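Side-chain contacts in uracil-DNA glycosylase (Sulfolobus tokodaii str. 7, PDB 4ZBY), which belongs to the uracil-DNA glycosylase superfamily and carries an iron/sulfur cluster and a bound uracil in a single compact chain: residues E5-K8 with E9-S13; K61-T64 with Q65-E69; L71-R75 with D76-I80; N136-I140 with T141-G145. One frame throughout, in Å; residues are numbered along the deposited sequence.

Contact 1 of 4, residues E5-K8 with E9-S13; sequences EKIK and EEVIS
Ile7 and Val11 sit one turn apart on the buried side of helix 4-12, and their branches meet at CG2 of Ile7 and CG2 of Val11, 4.3 Å apart. Val11 turns that methyl back toward the preceding turn: CG1 lies anti to the backbone N (chi1 164°), which leaves CG2 beside the N and 3.4 Å from Ile7 O. The same carbonyl takes the amide of Val11, N to O 2.9 Å, and this is the straightest of the four i to i+4 backbone bonds that join the turns, at 164°. This side is enclosed: Arg108 and Ile112 of helix 96-113 cover Ile7, while Tyr105 of that helix lies against Val11.

The solvent side is held by aliphatic contact and a water instead. Lys8 and Ile12, both exposed, run side by side and point the same way, so that Lys8 CG lies 3.8 Å from Ile12 CD1. Glu9 folds back at chi2, and a water donates to both its OE2 and Glu5 O, bridging carboxylate and backbone; Glu5 O thus serves this water as well as Glu9 N.

Lys6 stretches out and passes Glu10 at a slant. Its CG comes within 3.4 Å of Glu10 OE2, but Lys6 NZ stays 4.9 Å from that oxygen; the amine is instead hydrogen-bonded to Met1 O, and Glu10 OE1 forms a salt bridge with Arg108. The pattern is that of an amphipathic N-terminal helix, its apolar face set on helix 96-113 and Val11 touching the iron/sulfur cluster.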
loop_
_atom_site.group_PDB
_atom_site.type_symbol
_atom_site.label_atom_id
_atom_site.label_comp_id
_atom_site.label_asym_id
_atom_site.label_seq_id
_atom_site.Cartn_x
_atom_site.Cartn_y
_atom_site.Cartn_z
ATOM N N GLU A 5 -16.082 -3.790 4.681
ATOM C CA GLU A 5 -16.830 -4.939 4.207
ATOM C C GLU A 5 -17.494 -4.671 2.867
ATOM O O GLU A 5 -17.476 -5.530 1.988
ATOM C CB GLU A 5 -17.889 -5.345 5.245
ATOM C CG GLU A 5 -17.292 -5.881 6.549
ATOM C CD GLU A 5 -17.216 -4.840 7.684
ATOM O OE1 GLU A 5 -16.814 -3.681 7.429
ATOM O OE2 GLU A 5 -17.560 -5.192 8.845
ATOM N N LYS A 6 -18.083 -3.489 2.720
ATOM C CA LYS A 6 -18.784 -3.117 1.496
ATOM C C LYS A 6 -17.785 -2.986 0.357
ATOM O O LYS A 6 -18.006 -3.471 -0.755
ATOM C CB LYS A 6 -19.548 -1.805 1.698
ATOM C CG LYS A 6 -20.344 -1.289 0.512
ATOM C CD LYS A 6 -21.013 0.033 0.909
ATOM C CE LYS A 6 -22.000 0.551 -0.119
ATOM N NZ LYS A 6 -22.820 1.668 0.455
ATOM N N ILE A 7 -16.680 -2.323 0.652
ATOM C CA ILE A 7 -15.619 -2.155 -0.335
ATOM C C ILE A 7 -15.095 -3.515 -0.800
ATOM O O ILE A 7 -14.906 -3.753 -2.014
ATOM C CB ILE A 7 -14.490 -1.304 0.253
ATOM C CG1 ILE A 7 -15.012 0.094 0.581
ATOM C CG2 ILE A 7 -13.283 -1.283 -0.725
ATOM C CD1 ILE A 7 -14.084 0.873 1.500
ATOM N N LYS A 8 -14.856 -4.418 0.145
ATOM C CA LYS A 8 -14.389 -5.758 -0.201
ATOM C C LYS A 8 -15.349 -6.479 -1.162
ATOM O O LYS A 8 -14.924 -7.066 -2.172
ATOM C CB LYS A 8 -14.180 -6.597 1.070
ATOM C CG LYS A 8 -13.869 -8.053 0.789
ATOM C CD LYS A 8 -12.999 -8.649 1.876
ATOM C CE LYS A 8 -13.099 -10.172 1.898
ATOM N NZ LYS A 8 -12.080 -10.753 2.836
ATOM N N GLU A 9 -16.647 -6.423 -0.867
ATOM C CA GLU A 9 -17.646 -7.042 -1.724
ATOM C C GLU A 9 -17.651 -6.471 -3.124
ATOM O O GLU A 9 -17.769 -7.208 -4.102
ATOM C CB GLU A 9 -19.025 -6.876 -1.114
ATOM C CG GLU A 9 -19.180 -7.721 0.119
ATOM C CD GLU A 9 -18.722 -9.147 -0.131
ATOM O OE1 GLU A 9 -19.390 -9.852 -0.929
ATOM O OE2 GLU A 9 -17.680 -9.550 0.445
ATOM N N GLU A 10 -17.537 -5.150 -3.210
ATOM C CA GLU A 10 -17.554 -4.464 -4.495
ATOM C C GLU A 10 -16.343 -4.837 -5.313
ATOM O O GLU A 10 -16.478 -5.093 -6.502
ATOM C CB GLU A 10 -17.595 -2.951 -4.305
ATOM C CG GLU A 10 -18.904 -2.456 -3.701
ATOM C CD GLU A 10 -18.956 -0.950 -3.616
ATOM O OE1 GLU A 10 -18.227 -0.295 -4.392
ATOM O OE2 GLU A 10 -19.731 -0.418 -2.769
ATOM N N VAL A 11 -15.171 -4.845 -4.678
ATOM C CA VAL A 11 -13.925 -5.166 -5.388
ATOM C C VAL A 11 -13.967 -6.599 -5.927
ATOM O O VAL A 11 -13.597 -6.851 -7.070
ATOM C CB VAL A 11 -12.707 -4.986 -4.487
ATOM C CG1 VAL A 11 -11.455 -5.693 -5.080
ATOM C CG2 VAL A 11 -12.427 -3.493 -4.280
ATOM N N ILE A 12 -14.447 -7.530 -5.108
ATOM C CA ILE A 12 -14.432 -8.940 -5.493
ATOM C C ILE A 12 -15.261 -9.203 -6.747
ATOM O O ILE A 12 -14.933 -10.098 -7.546
ATOM C CB ILE A 12 -14.905 -9.800 -4.325
ATOM C CG1 ILE A 12 -13.744 -9.949 -3.322
ATOM C CG2 ILE A 12 -15.423 -11.153 -4.804
ATOM C CD1 ILE A 12 -14.179 -10.601 -2.019
ATOM N N SER A 13 -16.296 -8.399 -6.962
ATOM C CA SER A 13 -17.109 -8.551 -8.178
ATOM C C SER A 13 -16.963 -7.423 -9.180
ATOM O O SER A 13 -17.768 -7.326 -10.116
ATOM C CB SER A 13 -18.582 -8.671 -7.814
ATOM O OG SER A 13 -18.816 -9.868 -7.108
HETATM O O HOH W 1 -17.338 -8.150 2.755
#

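Contact 2 of 4, residues K61-T64 with Q65-E69; sequences KLLT and QMIKE
Gln65 opens the second half of this helical run by donating its backbone N to Lys61 O (3.0 Å), while its extended side chain brings OE1 to 4.1 Å from Leu62 CD1.

Met66 follows, bonded through N to Leu62 O. In one of its two modelled conformers the chain extends beyond CG and lays CE 3.7 Å from Leu62 CD1. Arg175 of helix 172-190 touches Leu62, and Leu178 touches Met66. Helix 58-71 is thus amphipathic, packed by its apolar side on helix 172-190 within the uracil-DNA glycosylase fold.

Ile67 makes the straightest backbone bond across the two segments, N to Leu63 O at 168°. With CG1 beside the backbone N (chi1 -70°), CD1 swings back to 3.8 Å from Leu63 CG; Leu63 also touches Phe55, a residue of the uracil pocket.

Lys68 donates N to Thr64 O, its CB 3.4 Å from that oxygen, and Thr64 OG1 is hydrogen-bonded to Gly60 O. The Lys68 amine leads away to Glu74, a salt bridge modelled too close to be taken at face value.

Glu69 bonds through N to Gln65 O (2.8 Å), where the helix widens into a pi-type turn at 67-69, and both its carboxylate oxygens take weak bonds from Gln65 NE2.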
loop_
_atom_site.group_PDB
_atom_site.type_symbol
_atom_site.label_atom_id
_atom_site.label_comp_id
_atom_site.label_asym_id
_atom_site.label_seq_id
_atom_site.Cartn_x
_atom_site.Cartn_y
_atom_site.Cartn_z
ATOM N N LYS A 61 6.472 -11.815 1.190
ATOM C CA LYS A 61 7.090 -12.512 2.317
ATOM C C LYS A 61 8.179 -11.634 2.944
ATOM O O LYS A 61 8.338 -11.612 4.170
ATOM C CB LYS A 61 7.650 -13.863 1.880
ATOM C CG LYS A 61 6.525 -14.851 1.484
ATOM C CD LYS A 61 7.059 -16.106 0.802
ATOM C CE LYS A 61 5.916 -16.995 0.315
ATOM N NZ LYS A 61 6.438 -18.293 -0.217
ATOM N N LEU A 62 8.888 -10.880 2.111
ATOM C CA LEU A 62 9.898 -9.953 2.626
ATOM C C LEU A 62 9.204 -8.834 3.397
ATOM O O LEU A 62 9.648 -8.447 4.476
ATOM C CB LEU A 62 10.747 -9.386 1.502
ATOM C CG LEU A 62 11.764 -8.320 1.903
ATOM C CD1 LEU A 62 12.625 -8.798 3.052
ATOM C CD2 LEU A 62 12.621 -8.031 0.689
ATOM N N LEU A 63 8.116 -8.311 2.837
ATOM C CA LEU A 63 7.355 -7.292 3.532
ATOM C C LEU A 63 6.900 -7.799 4.898
ATOM O O LEU A 63 7.080 -7.117 5.901
ATOM C CB LEU A 63 6.139 -6.851 2.716
ATOM C CG LEU A 63 5.231 -5.852 3.432
ATOM C CD1 LEU A 63 5.944 -4.531 3.705
ATOM C CD2 LEU A 63 3.972 -5.573 2.644
ATOM N N THR A 64 6.316 -8.997 4.939
ATOM C CA THR A 64 5.873 -9.546 6.208
ATOM C C THR A 64 7.011 -9.654 7.224
ATOM O O THR A 64 6.850 -9.306 8.409
ATOM C CB THR A 64 5.217 -10.928 5.975
ATOM O OG1 THR A 64 4.157 -10.752 5.043
ATOM C CG2 THR A 64 4.675 -11.481 7.280
ATOM N N GLN A 65 8.180 -10.082 6.760
ATOM C CA GLN A 65 9.333 -10.228 7.632
ATOM C C GLN A 65 9.760 -8.875 8.198
ATOM O O GLN A 65 10.063 -8.777 9.381
ATOM C CB GLN A 65 10.506 -10.895 6.899
ATOM C CG GLN A 65 11.735 -11.069 7.778
ATOM C CD GLN A 65 12.920 -11.656 7.026
ATOM O OE1 GLN A 65 12.880 -11.830 5.805
ATOM N NE2 GLN A 65 13.982 -11.961 7.754
ATOM N N MET A 66 9.760 -7.823 7.374
ATOM C CA MET A 66 10.144 -6.504 7.880
ATOM C C MET A 66 9.115 -5.976 8.863
ATOM O O MET A 66 9.459 -5.377 9.882
ATOM C CB MET A 66 10.333 -5.501 6.743
ATOM C CG MET A 66 11.443 -5.880 5.838
ATOM S SD MET A 66 11.914 -4.502 4.787
ATOM C CE MET A 66 13.236 -5.286 3.872
ATOM N N ILE A 67 7.845 -6.172 8.550
ATOM C CA ILE A 67 6.812 -5.729 9.459
ATOM C C ILE A 67 6.981 -6.422 10.817
ATOM O O ILE A 67 6.890 -5.774 11.866
ATOM C CB ILE A 67 5.413 -5.986 8.886
ATOM C CG1 ILE A 67 5.186 -5.035 7.696
ATOM C CG2 ILE A 67 4.344 -5.713 9.947
ATOM C CD1 ILE A 67 3.923 -5.349 6.941
ATOM N N LYS A 68 7.262 -7.721 10.796
ATOM C CA LYS A 68 7.428 -8.470 12.031
ATOM C C LYS A 68 8.718 -8.130 12.762
ATOM O O LYS A 68 8.688 -7.814 13.949
ATOM C CB LYS A 68 7.375 -9.978 11.747
ATOM C CG LYS A 68 7.701 -10.824 12.966
ATOM C CD LYS A 68 6.673 -10.616 14.050
ATOM C CE LYS A 68 6.892 -11.611 15.180
ATOM N NZ LYS A 68 5.802 -11.516 16.190
ATOM N N GLU A 69 9.855 -8.186 12.068
ATOM C CA GLU A 69 11.139 -8.080 12.744
ATOM C C GLU A 69 11.533 -6.647 13.066
ATOM O O GLU A 69 12.195 -6.404 14.072
ATOM C CB GLU A 69 12.228 -8.733 11.895
ATOM C CG GLU A 69 11.959 -10.198 11.663
ATOM C CD GLU A 69 13.104 -10.884 10.971
ATOM O OE1 GLU A 69 14.069 -10.187 10.593
ATOM O OE2 GLU A 69 13.035 -12.119 10.807
#

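Contact 3 of 4, residues L71-R75 with D76-I80; sequences LGLER and DQVFI
Gln77 reaches back from a short 3-10 turn to hold Glu74, in the connection that carries the chain from helix 58-71 into strand 79-82, one of the strands of the mixed sheet at the centre of this fold.

The hydrogen bonds come first. Gln77 OE1 accepts from Glu74 N at 2.8 Å; the bond is almost straight (173°) and uses a lone pair in the carbonyl plane of the amide. The opposite direction is served by the backbone, since Gln77 N donates to Glu74 O, so two bonds of opposite sense tie the same pair of residues. Arg75 O receives Val78 N at 3.1 Å, and in both backbone bonds the donor stands well above the carbonyl plane.

Apolar packing joins Leu73 CD1 to Val78 CG1, 3.6 Å apart. Ile37 and Phe39 of the neighbouring strand 37-41 receive Leu73 and Val78 respectively. The other methyls of this pair make van der Waals contact with polar oxygens: Leu73 CD2 lies 3.7 Å from Gln77 OE1, and Val78 CG2 is wedged against the turn, 3.3 Å from Arg75 O.

Of the charged side chains, Glu74 turns its end away from the contact. Arg75 bends at chi3 (59°), and its guanidinium is gripped by several partners: Glu30 in a salt bridge, and Pro54 O, Phe55 O and Thr64 OG1 in hydrogen bonds, which should fix its plane. Against one face of that plane rests the CD1 methyl of Ile80, over the centre of the group and 4.0 Å from Arg75 NH1.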
loop_
_atom_site.group_PDB
_atom_site.type_symbol
_atom_site.label_atom_id
_atom_site.label_comp_id
_atom_site.label_asym_id
_atom_site.label_seq_id
_atom_site.Cartn_x
_atom_site.Cartn_y
_atom_site.Cartn_z
ATOM N N LEU A 71 9.209 -3.649 12.652
ATOM C CA LEU A 71 8.122 -2.890 13.282
ATOM C C LEU A 71 7.555 -3.572 14.514
ATOM O O LEU A 71 6.930 -2.930 15.372
ATOM C CB LEU A 71 6.973 -2.645 12.299
ATOM C CG LEU A 71 7.332 -1.969 10.968
ATOM C CD1 LEU A 71 6.024 -1.684 10.239
ATOM C CD2 LEU A 71 8.143 -0.696 11.158
ATOM N N GLY A 72 7.749 -4.879 14.604
ATOM C CA GLY A 72 7.242 -5.633 15.729
ATOM C C GLY A 72 5.752 -5.889 15.631
ATOM O O GLY A 72 5.064 -5.901 16.650
ATOM N N LEU A 73 5.250 -6.074 14.408
ATOM C CA LEU A 73 3.807 -6.273 14.192
ATOM C C LEU A 73 3.484 -7.504 13.356
ATOM O O LEU A 73 4.257 -7.894 12.484
ATOM C CB LEU A 73 3.192 -5.059 13.510
ATOM C CG LEU A 73 3.260 -3.723 14.262
ATOM C CD1 LEU A 73 2.997 -2.615 13.280
ATOM C CD2 LEU A 73 2.262 -3.693 15.414
ATOM N N GLU A 74 2.324 -8.111 13.629
ATOM C CA GLU A 74 1.785 -9.153 12.774
ATOM C C GLU A 74 0.971 -8.518 11.655
ATOM O O GLU A 74 0.501 -7.378 11.776
ATOM C CB GLU A 74 0.891 -10.123 13.564
ATOM C CG GLU A 74 1.553 -10.797 14.734
ATOM C CD GLU A 74 2.863 -11.463 14.375
ATOM O OE1 GLU A 74 2.933 -12.161 13.343
ATOM O OE2 GLU A 74 3.835 -11.279 15.137
ATOM N N ARG A 75 0.775 -9.239 10.554
ATOM C CA ARG A 75 -0.053 -8.671 9.487
ATOM C C ARG A 75 -1.461 -8.322 9.962
ATOM O O ARG A 75 -2.056 -7.357 9.493
ATOM C CB ARG A 75 -0.163 -9.641 8.300
ATOM C CG ARG A 75 1.126 -9.879 7.560
ATOM C CD ARG A 75 0.966 -11.078 6.618
ATOM N NE ARG A 75 -0.110 -10.911 5.634
ATOM C CZ ARG A 75 0.074 -10.508 4.374
ATOM N NH1 ARG A 75 1.289 -10.221 3.931
ATOM N NH2 ARG A 75 -0.965 -10.392 3.552
ATOM N N ASP A 76 -2.016 -9.108 10.880
ATOM C CA ASP A 76 -3.366 -8.827 11.332
ATOM C C ASP A 76 -3.464 -7.556 12.181
ATOM O O ASP A 76 -4.576 -7.124 12.522
ATOM C CB ASP A 76 -3.923 -10.029 12.114
ATOM C CG ASP A 76 -4.142 -11.238 11.215
ATOM O OD1 ASP A 76 -4.502 -11.025 10.042
ATOM O OD2 ASP A 76 -3.937 -12.388 11.673
ATOM N N GLN A 77 -2.326 -6.927 12.491
ATOM C CA GLN A 77 -2.371 -5.689 13.263
ATOM C C GLN A 77 -2.240 -4.466 12.376
ATOM O O GLN A 77 -2.369 -3.354 12.862
ATOM C CB GLN A 77 -1.264 -5.640 14.320
ATOM C CG GLN A 77 -1.333 -6.716 15.393
ATOM C CD GLN A 77 -0.122 -6.738 16.293
ATOM O OE1 GLN A 77 0.956 -7.134 15.885
ATOM N NE2 GLN A 77 -0.302 -6.333 17.546
ATOM N N VAL A 78 -1.996 -4.675 11.083
ATOM C CA VAL A 78 -1.862 -3.543 10.146
ATOM C C VAL A 78 -2.892 -3.706 9.043
ATOM O O VAL A 78 -3.688 -4.667 9.085
ATOM C CB VAL A 78 -0.459 -3.466 9.560
ATOM C CG1 VAL A 78 0.534 -3.252 10.711
ATOM C CG2 VAL A 78 -0.111 -4.745 8.779
ATOM N N PHE A 79 -2.944 -2.771 8.094
ATOM C CA PHE A 79 -3.806 -2.957 6.938
ATOM C C PHE A 79 -2.964 -2.863 5.692
ATOM O O PHE A 79 -2.115 -1.973 5.582
ATOM C CB PHE A 79 -4.950 -1.929 6.894
ATOM C CG PHE A 79 -6.018 -2.278 5.888
ATOM C CD1 PHE A 79 -5.921 -1.835 4.586
ATOM C CD2 PHE A 79 -7.106 -3.081 6.254
ATOM C CE1 PHE A 79 -6.906 -2.166 3.637
ATOM C CE2 PHE A 79 -8.085 -3.430 5.327
ATOM C CZ PHE A 79 -7.966 -2.974 4.009
ATOM N N ILE A 80 -3.170 -3.802 4.767
ATOM C CA ILE A 80 -2.311 -3.897 3.580
ATOM C C ILE A 80 -3.158 -3.961 2.320
ATOM O O ILE A 80 -4.067 -4.787 2.233
ATOM C CB ILE A 80 -1.425 -5.162 3.632
ATOM C CG1 ILE A 80 -0.500 -5.125 4.857
ATOM C CG2 ILE A 80 -0.626 -5.287 2.325
ATOM C CD1 ILE A 80 0.254 -6.480 5.084
#

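Contact 4 of 4, residues N136-I140 with T141-G145; sequences NFSSI and TKVRG
Ile140 and Val143, the residues most covered by this contact, cross at about a right angle on the inner side of the short helix 140-143, with Ile140 CD1 4.2 Å from Val143 CG2. The same Val143 methyl lies 4.1 Å from Phe137 CE1, and Thr126 of helix 123-133 touches all three side chains. The other branch of Val143, CG1, meets Ser138 OG at 3.4 Å.

The backbone of the same two residues is tied in as well. Ile140 O accepts from Arg144 N at 3.0 Å, and more weakly from Val143 N. The Arg144 chain leads off to a salt bridge with Asp181 of helix 172-190.

Ahead of Ile140, Ser139 is the N-cap. Its OG, set between the backbone N and the carbonyl carbon (chi1 69°), accepts from Lys142 N at 3.2 Å. Ser139 O takes weak bonds from the amides of both Lys142 and Val143, and the aliphatic part of Lys142 lies along the cap, CG 3.5 Å from Ser139 OG.

One serine thus offers two acceptors to the first turn, and Lys142 N is shared between them; with three of the five bonds weak, the amides of this single turn are held by divided rather than single, straight bonds.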
loop_
_atom_site.group_PDB
_atom_site.type_symbol
_atom_site.label_atom_id
_atom_site.label_comp_id
_atom_site.label_asym_id
_atom_site.label_seq_id
_atom_site.Cartn_x
_atom_site.Cartn_y
_atom_site.Cartn_z
ATOM N N ASN A 136 4.355 17.638 -4.008
ATOM C CA ASN A 136 5.073 17.476 -5.268
ATOM C C ASN A 136 5.793 16.123 -5.383
ATOM O O ASN A 136 6.540 15.712 -4.482
ATOM C CB ASN A 136 6.076 18.613 -5.444
ATOM C CG ASN A 136 6.784 18.534 -6.766
ATOM O OD1 ASN A 136 6.155 18.654 -7.813
ATOM N ND2 ASN A 136 8.089 18.296 -6.731
ATOM N N PHE A 137 5.560 15.421 -6.490
ATOM C CA PHE A 137 6.240 14.158 -6.712
ATOM C C PHE A 137 7.237 14.286 -7.855
ATOM O O PHE A 137 6.864 14.599 -8.982
ATOM C CB PHE A 137 5.237 13.042 -7.005
ATOM C CG PHE A 137 5.877 11.690 -7.238
ATOM C CD1 PHE A 137 6.193 10.875 -6.182
ATOM C CD2 PHE A 137 6.201 11.268 -8.528
ATOM C CE1 PHE A 137 6.793 9.656 -6.383
ATOM C CE2 PHE A 137 6.795 10.054 -8.738
ATOM C CZ PHE A 137 7.082 9.227 -7.662
ATOM N N SER A 138 8.506 14.051 -7.529
ATOM C CA SER A 138 9.601 14.052 -8.487
ATOM C C SER A 138 9.889 12.619 -8.929
ATOM O O SER A 138 9.553 12.225 -10.036
ATOM C CB SER A 138 10.842 14.693 -7.873
ATOM O OG SER A 138 11.078 14.156 -6.583
ATOM N N SER A 139 10.488 11.827 -8.046
ATOM C CA SER A 139 10.700 10.406 -8.303
ATOM C C SER A 139 10.679 9.677 -6.968
ATOM O O SER A 139 10.858 10.303 -5.938
ATOM C CB SER A 139 12.023 10.171 -9.030
ATOM O OG SER A 139 13.117 10.448 -8.173
ATOM N N ILE A 140 10.465 8.367 -6.970
ATOM C CA ILE A 140 10.518 7.657 -5.707
ATOM C C ILE A 140 11.915 7.766 -5.076
ATOM O O ILE A 140 12.024 7.856 -3.862
ATOM C CB ILE A 140 10.096 6.165 -5.870
ATOM C CG1 ILE A 140 9.891 5.508 -4.498
ATOM C CG2 ILE A 140 11.081 5.390 -6.748
ATOM C CD1 ILE A 140 8.797 6.185 -3.665
ATOM N N THR A 141 12.966 7.796 -5.884
ATOM C CA THR A 141 14.324 7.873 -5.345
ATOM C C THR A 141 14.487 9.167 -4.555
ATOM O O THR A 141 15.093 9.200 -3.467
ATOM C CB THR A 141 15.380 7.782 -6.465
ATOM O OG1 THR A 141 15.306 6.489 -7.079
ATOM C CG2 THR A 141 16.779 7.971 -5.915
ATOM N N LYS A 142 13.890 10.230 -5.073
ATOM C CA LYS A 142 14.113 11.561 -4.503
ATOM C C LYS A 142 13.235 11.817 -3.289
ATOM O O LYS A 142 13.555 12.680 -2.455
ATOM C CB LYS A 142 13.857 12.634 -5.557
ATOM C CG LYS A 142 15.024 12.818 -6.503
ATOM C CD LYS A 142 14.679 13.763 -7.634
ATOM C CE LYS A 142 15.873 13.975 -8.535
ATOM N NZ LYS A 142 15.561 14.931 -9.613
ATOM N N VAL A 143 12.132 11.085 -3.178
ATOM C CA VAL A 143 11.178 11.404 -2.128
ATOM C C VAL A 143 11.107 10.366 -1.022
ATOM O O VAL A 143 10.545 10.648 0.028
ATOM C CB VAL A 143 9.746 11.625 -2.686
ATOM C CG1 VAL A 143 9.758 12.630 -3.855
ATOM C CG2 VAL A 143 9.059 10.284 -3.051
ATOM N N ARG A 144 11.652 9.169 -1.240
ATOM C CA ARG A 144 11.561 8.135 -0.201
ATOM C C ARG A 144 12.415 8.471 1.015
ATOM O O ARG A 144 13.355 9.313 0.943
ATOM C CB ARG A 144 11.977 6.762 -0.752
ATOM C CG ARG A 144 13.436 6.708 -1.262
ATOM C CD ARG A 144 14.187 5.488 -0.696
ATOM N NE ARG A 144 14.497 5.637 0.724
ATOM C CZ ARG A 144 15.575 6.247 1.204
ATOM N NH1 ARG A 144 16.460 6.810 0.384
ATOM N NH2 ARG A 144 15.767 6.323 2.516
ATOM N N GLY A 145 12.062 7.829 2.134
ATOM C CA GLY A 145 12.904 7.785 3.314
ATOM C C GLY A 145 12.669 8.928 4.280
ATOM O O GLY A 145 13.453 9.151 5.199
#

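How the contacts relate
From the N terminus, contact 1 lies within helix 4-12, next to the iron/sulfur cluster, and closes no loop. Contact 2 lies within helix 58-71. Contact 3 follows closely, closing the turn that leads from that helix into strand 79-82; the two touch through a probable hydrogen bond between Ile67 O and Leu73 N, and Ile67 CD1 packs on Ile80 CD1, 4.3 Å away, joining helix to sheet. Contact 4 closes the small loop and helical turn between helix 123-133 and strand 148-152. All four run in series, none nested or crossing. Contacts 1 and 4 sit on opposite sides of the chain's centre, their centres about 32 Å apart.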